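Local coordinates for protein lactate dehydrogenase (Eimeria maxima, PDB 6CT6) that probably catalyses the NADH-dependent reduction of pyruvate to lactate, and is held here with NADH and the substrate analogue oxamate, at residues D35-P46 with G63-C74; G188-R196 with I219-K227. One frame throughout, in Å; residues are numbered along the deposited sequence.

Interaction 1 of 2, residues D35-P46 with G63-C74; sequences DVVLFDVVPNMP and GITVYGSNSYEC. With NAI (1,4-dihydronicotinamide adenine dinucleotide), chain D.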
loop_
_atom_site.group_PDB
_atom_site.type_symbol
_atom_site.label_atom_id
_atom_site.label_comp_id
_atom_site.label_asym_id
_atom_site.label_seq_id
_atom_site.Cartn_x
_atom_site.Cartn_y
_atom_site.Cartn_z
ATOM N N ASP B 35 -2.733 9.529 -13.853
ATOM C CA ASP B 35 -3.978 8.791 -13.706
ATOM C C ASP B 35 -3.737 7.308 -13.968
ATOM O O ASP B 35 -2.814 6.922 -14.692
ATOM C CB ASP B 35 -5.048 9.346 -14.647
ATOM C CG ASP B 35 -5.620 10.670 -14.161
ATOM O OD1 ASP B 35 -5.406 11.027 -12.980
ATOM O OD2 ASP B 35 -6.297 11.352 -14.960
ATOM N N VAL B 36 -4.577 6.471 -13.361
ATOM C CA VAL B 36 -4.353 5.031 -13.295
ATOM C C VAL B 36 -5.633 4.307 -13.681
ATOM O O VAL B 36 -6.730 4.728 -13.298
ATOM C CB VAL B 36 -3.917 4.597 -11.879
ATOM C CG1 VAL B 36 -3.738 3.083 -11.797
ATOM C CG2 VAL B 36 -2.647 5.312 -11.459
ATOM N N VAL B 37 -5.497 3.214 -14.430
ATOM C CA VAL B 37 -6.569 2.232 -14.571
ATOM C C VAL B 37 -6.102 0.917 -13.963
ATOM O O VAL B 37 -5.055 0.379 -14.345
ATOM C CB VAL B 37 -7.019 2.037 -16.032
ATOM C CG1 VAL B 37 -5.880 1.554 -16.923
ATOM C CG2 VAL B 37 -8.184 1.050 -16.070
ATOM N N LEU B 38 -6.878 0.414 -13.010
ATOM C CA LEU B 38 -6.697 -0.920 -12.457
ATOM C C LEU B 38 -7.548 -1.885 -13.273
ATOM O O LEU B 38 -8.778 -1.874 -13.167
ATOM C CB LEU B 38 -7.106 -0.949 -10.989
ATOM C CG LEU B 38 -6.095 -0.476 -9.950
ATOM C CD1 LEU B 38 -6.806 -0.257 -8.630
ATOM C CD2 LEU B 38 -4.977 -1.493 -9.803
ATOM N N PHE B 39 -6.903 -2.708 -14.093
ATOM C CA PHE B 39 -7.600 -3.675 -14.923
ATOM C C PHE B 39 -7.456 -5.071 -14.332
ATOM O O PHE B 39 -6.379 -5.452 -13.864
ATOM C CB PHE B 39 -7.068 -3.670 -16.356
ATOM C CG PHE B 39 -7.552 -4.832 -17.172
ATOM C CD1 PHE B 39 -8.807 -4.813 -17.757
ATOM C CD2 PHE B 39 -6.758 -5.949 -17.339
ATOM C CE1 PHE B 39 -9.254 -5.889 -18.501
ATOM C CE2 PHE B 39 -7.199 -7.028 -18.081
ATOM C CZ PHE B 39 -8.448 -6.998 -18.660
ATOM N N ASP B 40 -8.546 -5.831 -14.359
ATOM C CA ASP B 40 -8.525 -7.189 -13.837
ATOM C C ASP B 40 -9.647 -7.985 -14.490
ATOM O O ASP B 40 -10.560 -7.429 -15.104
ATOM C CB ASP B 40 -8.661 -7.202 -12.313
ATOM C CG ASP B 40 -8.026 -8.424 -11.686
ATOM O OD1 ASP B 40 -6.929 -8.283 -11.111
ATOM O OD2 ASP B 40 -8.617 -9.524 -11.772
ATOM N N VAL B 41 -9.555 -9.307 -14.356
ATOM C CA VAL B 41 -10.590 -10.202 -14.866
ATOM C C VAL B 41 -11.636 -10.540 -13.808
ATOM O O VAL B 41 -12.712 -11.052 -14.153
ATOM C CB VAL B 41 -9.967 -11.499 -15.418
ATOM C CG1 VAL B 41 -9.086 -11.190 -16.614
ATOM C CG2 VAL B 41 -9.164 -12.223 -14.338
ATOM N N VAL B 42 -11.349 -10.284 -12.535
ATOM C CA VAL B 42 -12.326 -10.465 -11.464
ATOM C C VAL B 42 -13.368 -9.358 -11.583
ATOM O O VAL B 42 -13.002 -8.172 -11.584
ATOM C CB VAL B 42 -11.653 -10.446 -10.083
ATOM C CG1 VAL B 42 -12.696 -10.536 -8.964
ATOM C CG2 VAL B 42 -10.650 -11.587 -9.971
ATOM N N PRO B 43 -14.658 -9.677 -11.690
ATOM C CA PRO B 43 -15.655 -8.617 -11.896
ATOM C C PRO B 43 -15.725 -7.668 -10.709
ATOM O O PRO B 43 -15.775 -8.092 -9.551
ATOM C CB PRO B 43 -16.967 -9.394 -12.076
ATOM C CG PRO B 43 -16.554 -10.785 -12.428
ATOM C CD PRO B 43 -15.285 -11.010 -11.684
ATOM N N ASN B 44 -15.705 -6.367 -11.013
ATOM C CA ASN B 44 -15.981 -5.298 -10.053
ATOM C C ASN B 44 -14.891 -5.068 -9.004
ATOM O O ASN B 44 -14.810 -3.970 -8.444
ATOM C CB ASN B 44 -17.314 -5.565 -9.347
ATOM C CG ASN B 44 -18.494 -5.485 -10.293
ATOM O OD1 ASN B 44 -18.491 -4.698 -11.238
ATOM N ND2 ASN B 44 -19.510 -6.305 -10.044
ATOM N N MET B 45 -14.060 -6.069 -8.715
ATOM C CA MET B 45 -13.034 -5.890 -7.689
ATOM C C MET B 45 -12.140 -4.685 -7.964
ATOM O O MET B 45 -11.914 -3.886 -7.037
ATOM C CB MET B 45 -12.215 -7.178 -7.552
ATOM C CG MET B 45 -11.094 -7.116 -6.517
ATOM S SD MET B 45 -9.552 -6.399 -7.140
ATOM C CE MET B 45 -8.919 -7.768 -8.106
ATOM N N PRO B 46 -11.604 -4.485 -9.170
ATOM C CA PRO B 46 -10.788 -3.280 -9.401
ATOM C C PRO B 46 -11.568 -1.985 -9.260
ATOM O O PRO B 46 -10.968 -0.946 -8.962
ATOM C CB PRO B 46 -10.261 -3.477 -10.831
ATOM C CG PRO B 46 -11.167 -4.481 -11.449
ATOM C CD PRO B 46 -11.609 -5.376 -10.342
ATOM N N GLY B 63 -6.121 15.388 -7.072
ATOM C CA GLY B 63 -7.213 14.881 -7.878
ATOM C C GLY B 63 -6.801 13.789 -8.842
ATOM O O GLY B 63 -7.394 13.650 -9.916
ATOM N N ILE B 64 -5.782 13.009 -8.475
ATOM C CA ILE B 64 -5.448 11.820 -9.247
ATOM C C ILE B 64 -6.675 10.924 -9.311
ATOM O O ILE B 64 -7.349 10.693 -8.300
ATOM C CB ILE B 64 -4.252 11.085 -8.616
ATOM C CG1 ILE B 64 -2.960 11.903 -8.754
ATOM C CG2 ILE B 64 -4.077 9.689 -9.224
ATOM C CD1 ILE B 64 -2.444 12.073 -10.182
ATOM N N THR B 65 -6.979 10.419 -10.502
ATOM C CA THR B 65 -8.115 9.531 -10.704
ATOM C C THR B 65 -7.621 8.111 -10.943
ATOM O O THR B 65 -6.773 7.880 -11.811
ATOM C CB THR B 65 -8.976 9.990 -11.885
ATOM O OG1 THR B 65 -9.418 11.337 -11.664
ATOM C CG2 THR B 65 -10.199 9.091 -12.040
ATOM N N VAL B 66 -8.149 7.167 -10.167
ATOM C CA VAL B 66 -7.941 5.742 -10.398
ATOM C C VAL B 66 -9.257 5.158 -10.893
ATOM O O VAL B 66 -10.301 5.344 -10.258
ATOM C CB VAL B 66 -7.460 5.017 -9.128
ATOM C CG1 VAL B 66 -7.207 3.539 -9.416
ATOM C CG2 VAL B 66 -6.197 5.667 -8.581
ATOM N N TYR B 67 -9.206 4.477 -12.035
ATOM C CA TYR B 67 -10.352 3.803 -12.622
ATOM C C TYR B 67 -10.207 2.294 -12.448
ATOM O O TYR B 67 -9.094 1.760 -12.439
ATOM C CB TYR B 67 -10.480 4.111 -14.118
ATOM C CG TYR B 67 -10.454 5.574 -14.516
ATOM C CD1 TYR B 67 -11.634 6.294 -14.679
ATOM C CD2 TYR B 67 -9.252 6.226 -14.769
ATOM C CE1 TYR B 67 -11.617 7.626 -15.061
ATOM C CE2 TYR B 67 -9.226 7.560 -15.150
ATOM C CZ TYR B 67 -10.413 8.253 -15.295
ATOM O OH TYR B 67 -10.398 9.576 -15.672
ATOM N N GLY B 68 -11.339 1.612 -12.311
ATOM C CA GLY B 68 -11.395 0.153 -12.357
ATOM C C GLY B 68 -12.071 -0.304 -13.641
ATOM O O GLY B 68 -13.044 0.310 -14.088
ATOM N N SER B 69 -11.548 -1.378 -14.232
ATOM C CA SER B 69 -12.082 -1.871 -15.494
ATOM C C SER B 69 -11.917 -3.383 -15.591
ATOM O O SER B 69 -10.948 -3.956 -15.082
ATOM C CB SER B 69 -11.393 -1.209 -16.690
ATOM O OG SER B 69 -11.966 -1.646 -17.910
ATOM N N ASN B 70 -12.885 -4.019 -16.258
ATOM C CA ASN B 70 -12.804 -5.424 -16.637
ATOM C C ASN B 70 -12.657 -5.601 -18.145
ATOM O O ASN B 70 -12.842 -6.713 -18.652
ATOM C CB ASN B 70 -14.039 -6.187 -16.152
ATOM C CG ASN B 70 -14.138 -6.254 -14.641
ATOM O OD1 ASN B 70 -15.170 -5.910 -14.062
ATOM N ND2 ASN B 70 -13.071 -6.706 -13.993
ATOM N N SER B 71 -12.328 -4.534 -18.873
ATOM C CA SER B 71 -12.263 -4.559 -20.330
ATOM C C SER B 71 -10.880 -4.133 -20.799
ATOM O O SER B 71 -10.365 -3.096 -20.368
ATOM C CB SER B 71 -13.321 -3.644 -20.947
ATOM O OG SER B 71 -13.077 -3.463 -22.333
ATOM N N TYR B 72 -10.290 -4.929 -21.695
ATOM C CA TYR B 72 -8.982 -4.600 -22.250
ATOM C C TYR B 72 -8.957 -3.242 -22.944
ATOM O O TYR B 72 -7.884 -2.637 -23.046
ATOM C CB TYR B 72 -8.537 -5.669 -23.249
ATOM C CG TYR B 72 -7.978 -6.932 -22.634
ATOM C CD1 TYR B 72 -6.845 -6.899 -21.832
ATOM C CD2 TYR B 72 -8.565 -8.165 -22.887
ATOM C CE1 TYR B 72 -6.328 -8.055 -21.282
ATOM C CE2 TYR B 72 -8.056 -9.324 -22.343
ATOM C CZ TYR B 72 -6.940 -9.263 -21.545
ATOM O OH TYR B 72 -6.434 -10.418 -21.011
ATOM N N GLU B 73 -10.096 -2.749 -23.436
ATOM C CA GLU B 73 -10.074 -1.466 -24.132
ATOM C C GLU B 73 -9.710 -0.312 -23.208
ATOM O O GLU B 73 -9.453 0.794 -23.697
ATOM C CB GLU B 73 -11.423 -1.182 -24.802
ATOM C CG GLU B 73 -12.522 -0.723 -23.862
ATOM C CD GLU B 73 -13.895 -0.784 -24.506
ATOM O OE1 GLU B 73 -14.101 -0.104 -25.534
ATOM O OE2 GLU B 73 -14.764 -1.525 -23.996
ATOM N N CYS B 74 -9.672 -0.538 -21.892
ATOM C CA CYS B 74 -9.200 0.486 -20.973
ATOM C C CYS B 74 -7.724 0.801 -21.167
ATOM O O CYS B 74 -7.254 1.820 -20.648
ATOM C CB CYS B 74 -9.447 0.051 -19.526
ATOM S SG CYS B 74 -8.257 -1.159 -18.876
HETATM P PA NAI D . -2.302 -11.555 -7.134
HETATM O O1A NAI D . -2.927 -12.921 -7.310
HETATM O O2A NAI D . -2.590 -10.759 -5.883
HETATM O O5B NAI D . -2.737 -10.668 -8.401
HETATM C C5B NAI D . -2.786 -11.233 -9.708
HETATM C C4B NAI D . -4.019 -10.682 -10.404
HETATM O O4B NAI D . -3.986 -10.929 -11.811
HETATM C C3B NAI D . -5.303 -11.320 -9.881
HETATM O O3B NAI D . -6.129 -10.313 -9.295
HETATM C C2B NAI D . -5.959 -11.934 -11.103
HETATM O O2B NAI D . -7.383 -11.826 -11.085
HETATM C C1B NAI D . -5.344 -11.095 -12.207
HETATM N N9A NAI D . -5.453 -11.659 -13.570
HETATM C C8A NAI D . -5.518 -12.947 -13.967
HETATM N N7A NAI D . -5.619 -13.011 -15.323
HETATM C C5A NAI D . -5.626 -11.751 -15.796
HETATM C C6A NAI D . -5.708 -11.085 -17.111
HETATM N N6A NAI D . -5.808 -11.802 -18.249
HETATM N N1A NAI D . -5.678 -9.733 -17.141
HETATM C C2A NAI D . -5.576 -8.991 -16.021
HETATM N N3A NAI D . -5.500 -9.533 -14.798
HETATM C C4A NAI D . -5.520 -10.872 -14.632
HETATM O O3 NAI D . -0.703 -11.707 -7.315
HETATM P PN NAI D . 0.399 -10.599 -6.898
HETATM O O1N NAI D . 0.779 -10.818 -5.453
HETATM O O2N NAI D . -0.071 -9.239 -7.359
HETATM O O5D NAI D . 1.645 -11.065 -7.807
HETATM C C5D NAI D . 1.529 -11.002 -9.224
HETATM C C4D NAI D . 2.725 -11.637 -9.920
HETATM O O4D NAI D . 3.945 -10.970 -9.569
HETATM C C3D NAI D . 2.891 -13.095 -9.520
HETATM O O3D NAI D . 3.178 -13.864 -10.691
HETATM C C2D NAI D . 4.076 -13.084 -8.583
HETATM O O2D NAI D . 4.774 -14.328 -8.541
HETATM C C1D NAI D . 4.901 -11.969 -9.202
HETATM N N1N NAI D . 5.974 -11.406 -8.371
HETATM C C2N NAI D . 7.062 -11.025 -9.041
HETATM C C3N NAI D . 8.157 -10.465 -8.421
HETATM C C7N NAI D . 9.325 -10.086 -9.284
HETATM O O7N NAI D . 9.174 -10.043 -10.496
HETATM N N7N NAI D . 10.499 -9.824 -8.726
HETATM C C4N NAI D . 8.179 -10.244 -6.932
HETATM C C5N NAI D . 6.939 -10.698 -6.307
HETATM C C6N NAI D . 5.890 -11.248 -7.044
HETATM O O HOH W 1 -8.467 12.900 -13.952
HETATM O O HOH W 2 -7.742 10.209 -17.043
#

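Interaction 2 of 2, residues G188-R196 with I219-K227; sequences GDNMLPLMR and INNIYNKTK. With GLC (alpha-D-glucopyranose), chain E.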
loop_
_atom_site.group_PDB
_atom_site.type_symbol
_atom_site.label_atom_id
_atom_site.label_comp_id
_atom_site.label_asym_id
_atom_site.label_seq_id
_atom_site.Cartn_x
_atom_site.Cartn_y
_atom_site.Cartn_z
ATOM N N GLY B 188 15.476 -15.948 -9.785
ATOM C CA GLY B 188 15.253 -17.309 -9.359
ATOM C C GLY B 188 16.385 -17.793 -8.485
ATOM O O GLY B 188 17.186 -17.001 -7.984
ATOM N N ASP B 189 16.451 -19.115 -8.321
ATOM C CA ASP B 189 17.426 -19.698 -7.404
ATOM C C ASP B 189 18.858 -19.414 -7.840
ATOM O O ASP B 189 19.762 -19.360 -6.998
ATOM C CB ASP B 189 17.196 -21.203 -7.287
ATOM C CG ASP B 189 15.959 -21.542 -6.481
ATOM O OD1 ASP B 189 15.737 -20.896 -5.435
ATOM O OD2 ASP B 189 15.203 -22.447 -6.895
ATOM N N ASN B 190 19.089 -19.228 -9.138
ATOM C CA ASN B 190 20.422 -18.952 -9.653
ATOM C C ASN B 190 20.724 -17.458 -9.749
ATOM O O ASN B 190 21.681 -17.079 -10.435
ATOM C CB ASN B 190 20.603 -19.608 -11.026
ATOM C CG ASN B 190 20.733 -21.121 -10.944
ATOM O OD1 ASN B 190 21.777 -21.644 -10.559
ATOM N ND2 ASN B 190 19.672 -21.826 -11.308
ATOM N N MET B 191 19.943 -16.605 -9.084
ATOM C CA MET B 191 20.242 -15.179 -9.106
ATOM C C MET B 191 21.622 -14.933 -8.504
ATOM O O MET B 191 22.061 -15.637 -7.590
ATOM C CB MET B 191 19.173 -14.379 -8.353
ATOM C CG MET B 191 19.220 -14.492 -6.834
ATOM S SD MET B 191 18.004 -13.432 -6.010
ATOM C CE MET B 191 16.462 -14.169 -6.545
ATOM N N LEU B 192 22.309 -13.919 -9.031
ATOM C CA LEU B 192 23.725 -13.690 -8.747
ATOM C C LEU B 192 23.927 -12.354 -8.046
ATOM O O LEU B 192 24.087 -11.317 -8.708
ATOM C CB LEU B 192 24.532 -13.741 -10.042
ATOM C CG LEU B 192 26.027 -13.434 -9.948
ATOM C CD1 LEU B 192 26.700 -14.288 -8.884
ATOM C CD2 LEU B 192 26.672 -13.656 -11.304
ATOM N N PRO B 193 23.931 -12.326 -6.713
ATOM C CA PRO B 193 24.393 -11.121 -6.007
ATOM C C PRO B 193 25.873 -10.892 -6.274
ATOM O O PRO B 193 26.712 -11.754 -5.998
ATOM C CB PRO B 193 24.118 -11.441 -4.532
ATOM C CG PRO B 193 23.141 -12.568 -4.546
ATOM C CD PRO B 193 23.418 -13.346 -5.786
ATOM N N LEU B 194 26.190 -9.719 -6.823
ATOM C CA LEU B 194 27.557 -9.394 -7.235
ATOM C C LEU B 194 28.299 -8.773 -6.058
ATOM O O LEU B 194 28.477 -7.557 -5.957
ATOM C CB LEU B 194 27.541 -8.468 -8.445
ATOM C CG LEU B 194 27.089 -9.091 -9.765
ATOM C CD1 LEU B 194 26.955 -8.022 -10.839
ATOM C CD2 LEU B 194 28.060 -10.172 -10.216
ATOM N N MET B 195 28.761 -9.645 -5.157
ATOM C CA MET B 195 29.396 -9.178 -3.930
ATOM C C MET B 195 30.649 -8.362 -4.218
ATOM O O MET B 195 31.018 -7.494 -3.418
ATOM C CB MET B 195 29.731 -10.369 -3.032
ATOM C CG MET B 195 28.557 -11.307 -2.779
ATOM S SD MET B 195 27.066 -10.453 -2.214
ATOM C CE MET B 195 27.453 -10.185 -0.488
ATOM N N ARG B 196 31.309 -8.614 -5.351
ATOM C CA ARG B 196 32.533 -7.887 -5.673
ATOM C C ARG B 196 32.250 -6.433 -6.031
ATOM O O ARG B 196 33.125 -5.575 -5.864
ATOM C CB ARG B 196 33.265 -8.581 -6.824
ATOM C CG ARG B 196 34.516 -7.856 -7.306
ATOM C CD ARG B 196 35.347 -8.729 -8.242
ATOM N NE ARG B 196 34.753 -8.873 -9.569
ATOM C CZ ARG B 196 34.986 -8.065 -10.600
ATOM N NH1 ARG B 196 35.801 -7.028 -10.474
ATOM N NH2 ARG B 196 34.397 -8.293 -11.769
ATOM N N ILE B 219 29.519 -11.401 4.819
ATOM C CA ILE B 219 29.383 -11.326 3.367
ATOM C C ILE B 219 28.721 -12.590 2.832
ATOM O O ILE B 219 27.798 -12.528 2.010
ATOM C CB ILE B 219 30.755 -11.089 2.707
ATOM C CG1 ILE B 219 31.335 -9.730 3.125
ATOM C CG2 ILE B 219 30.647 -11.185 1.180
ATOM C CD1 ILE B 219 30.605 -8.522 2.552
ATOM N N ASN B 220 29.180 -13.758 3.287
ATOM C CA ASN B 220 28.637 -15.005 2.760
ATOM C C ASN B 220 27.184 -15.193 3.173
ATOM O O ASN B 220 26.364 -15.670 2.381
ATOM C CB ASN B 220 29.474 -16.195 3.225
ATOM C CG ASN B 220 28.840 -17.522 2.862
ATOM O OD1 ASN B 220 28.976 -17.998 1.736
ATOM N ND2 ASN B 220 28.132 -18.122 3.815
ATOM N N ASN B 221 26.849 -14.828 4.412
ATOM C CA ASN B 221 25.474 -14.978 4.875
ATOM C C ASN B 221 24.530 -14.082 4.084
ATOM O O ASN B 221 23.415 -14.492 3.737
ATOM C CB ASN B 221 25.395 -14.660 6.367
ATOM C CG ASN B 221 24.090 -15.114 6.991
ATOM O OD1 ASN B 221 23.431 -16.028 6.494
ATOM N ND2 ASN B 221 23.711 -14.476 8.092
ATOM N N ILE B 222 24.967 -12.858 3.778
ATOM C CA ILE B 222 24.132 -11.922 3.034
ATOM C C ILE B 222 23.925 -12.408 1.607
ATOM O O ILE B 222 22.832 -12.273 1.043
ATOM C CB ILE B 222 24.760 -10.516 3.077
ATOM C CG1 ILE B 222 24.612 -9.925 4.483
ATOM C CG2 ILE B 222 24.139 -9.601 2.012
ATOM C CD1 ILE B 222 25.396 -8.649 4.708
ATOM N N TYR B 223 24.973 -12.964 0.995
ATOM C CA TYR B 223 24.841 -13.564 -0.329
ATOM C C TYR B 223 23.743 -14.619 -0.336
ATOM O O TYR B 223 22.895 -14.645 -1.236
ATOM C CB TYR B 223 26.185 -14.162 -0.742
ATOM C CG TYR B 223 26.199 -14.893 -2.068
ATOM C CD1 TYR B 223 26.459 -14.219 -3.253
ATOM C CD2 TYR B 223 25.985 -16.264 -2.130
ATOM C CE1 TYR B 223 26.488 -14.884 -4.465
ATOM C CE2 TYR B 223 26.011 -16.938 -3.337
ATOM C CZ TYR B 223 26.264 -16.243 -4.502
ATOM O OH TYR B 223 26.293 -16.905 -5.708
ATOM N N ASN B 224 23.733 -15.487 0.677
ATOM C CA ASN B 224 22.716 -16.529 0.762
ATOM C C ASN B 224 21.352 -15.937 1.089
ATOM O O ASN B 224 20.343 -16.293 0.468
ATOM C CB ASN B 224 23.113 -17.560 1.819
ATOM C CG ASN B 224 24.349 -18.344 1.433
ATOM O OD1 ASN B 224 24.555 -18.660 0.262
ATOM N ND2 ASN B 224 25.182 -18.660 2.419
ATOM N N LYS B 225 21.297 -15.037 2.073
ATOM C CA LYS B 225 20.015 -14.478 2.479
ATOM C C LYS B 225 19.358 -13.697 1.348
ATOM O O LYS B 225 18.125 -13.669 1.254
ATOM C CB LYS B 225 20.196 -13.604 3.723
ATOM C CG LYS B 225 20.289 -14.402 5.031
ATOM C CD LYS B 225 18.963 -15.108 5.339
ATOM C CE LYS B 225 19.044 -16.077 6.513
ATOM N NZ LYS B 225 17.830 -16.943 6.554
ATOM N N THR B 226 20.152 -13.082 0.469
ATOM C CA THR B 226 19.581 -12.385 -0.681
ATOM C C THR B 226 18.823 -13.350 -1.585
ATOM O O THR B 226 17.695 -13.068 -2.006
ATOM C CB THR B 226 20.685 -11.671 -1.464
ATOM O OG1 THR B 226 21.318 -10.696 -0.623
ATOM C CG2 THR B 226 20.116 -10.979 -2.702
ATOM N N LYS B 227 19.435 -14.492 -1.905
ATOM C CA LYS B 227 18.767 -15.472 -2.755
ATOM C C LYS B 227 17.522 -16.039 -2.083
ATOM O O LYS B 227 16.571 -16.437 -2.768
ATOM C CB LYS B 227 19.735 -16.604 -3.114
ATOM C CG LYS B 227 21.003 -16.148 -3.831
ATOM C CD LYS B 227 22.118 -17.183 -3.719
ATOM C CE LYS B 227 21.878 -18.389 -4.614
ATOM N NZ LYS B 227 22.675 -18.315 -5.869
HETATM C C1 GLC E . 29.994 -16.453 -4.267
HETATM C C2 GLC E . 30.472 -14.986 -4.552
HETATM C C3 GLC E . 31.443 -14.506 -3.452
HETATM C C4 GLC E . 30.717 -14.692 -2.147
HETATM C C5 GLC E . 30.664 -16.190 -1.930
HETATM C C6 GLC E . 30.104 -16.372 -0.507
HETATM O O1 GLC E . 30.921 -17.354 -4.805
HETATM O O2 GLC E . 31.135 -14.915 -5.785
HETATM O O3 GLC E . 31.698 -13.140 -3.620
HETATM O O4 GLC E . 31.478 -14.130 -1.110
HETATM O O5 GLC E . 29.761 -16.748 -2.868
HETATM O O6 GLC E . 28.913 -15.638 -0.421
HETATM O O HOH W 3 24.566 -17.564 -7.615
#

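Interaction 1 of 2, residues D35-P46 with G63-C74
F39 and Y72 meet at the packed end of this contact, CE2 of F39 lying 3.5 Å from CE1 of Y72. The ring planes are inclined by 32°, and CZ of F39 lies over one face of Y72, toward its rim. With CG of F39 anti to its backbone N (chi1 168°), the ring runs out past S69 to the N70-S71 backbone, and SG of C74 fills the angle between CB of F39 and CG2 of V37. Next to these side chains, strands 35-39 and 66-69 pair in parallel, backbone bonds alternating from V36 to D40; V36, L38 and V66 pack on the other face, toward helix 45-59. G68 CA makes a CA-H...O contact of 3.6 Å with O of P46, in the first turn of that helix.

N70 ties down the loop after strand 35-39, on the exposed side with V41, P43 and N44. Its ND2 donates to O of D40 and of V42, both at 2.8 Å from above the carbonyl planes, while OD1 takes N44 N on a lone pair in plane; three bonds fix the amide's rotation.

The D35 end is polar and water-bridged. OD1 accepts T65 N at 3.0 Å from above the carboxylate plane and is salt-bridged to R9; two waters link OD2, also bonded by N7, to T65 OG1 and Y67 OH.

Y72 OH accepts adenine N6A. D40, just past strand 35-39, takes both adenosine ribose hydroxyls, O2B on OD2 at 2.7 Å, as the acidic residue after the second strand of a Rossmann beta-alpha-beta unit does in NAD-dependent dehydrogenases.

Interaction 2 of 2, residues G188-R196 with I219-K227
Apolar contacts carry most of the meeting between M195, P193 and the 219-227 part of helix 216-237. CG of M195 comes 3.6 Å from CD1 of Y223, and its chain, bent at chi2 and chi3, turns CE back along the helix to I219, 3.7 Å from CG2, with I222 a little farther off. P193 fits between Y223 and T226: its CD is 3.7 Å from CE1 of Y223, the two side chains lying roughly perpendicular, while CG touches T226 CG2. The chains of M191 and K227 run antiparallel alongside one another, their CG atoms in contact.

Around the Y223 ring, the edge takes P193 O and, as a Met-aromatic contact, M195 SD, 5.3 Å from the ring centroid. One face takes the glucose, whose O5 stands 3.7 Å above its centre.

Polar contacts gather at K227. NZ donates to M191 O at 3.2 Å, in the carbonyl plane, and weakly to D189 O, bringing the lysine up against the type I turn G188-M191. A water bonded to M191 O also binds Y223 OH.

M191 also packs on D160 of helix 157-172 and V183 of strand 179-184. The arrangement lays helix 216-237 against the edge strand 192-193 of the antiparallel sheet in the alpha/beta C-terminal domain, where M195, I219, N220 and Y223, completed by E304 and L308, form the glucose site.

How the interactions relate
From the N terminus the chain first makes strand 11-15 and helix 19-31, then enters interaction 1, which closes a short, mostly helical excursion through 45-59 and sets strand 66-69 at the outer edge of the nucleotide-binding sheet. The parallel part of that sheet is completed by strands 80-83, 126-129 and 152-155 before interaction 2 opens. There a second loop, through strands 199-200 and 203-204 and helix 205-210, returns helix 216-237 to strand 192-193. The two contacts follow in series, neither nesting nor crossing. Their centres lie about 37 Å apart on opposite sides of the chain's centre, one in the NAD-binding domain and the other in the C-terminal domain.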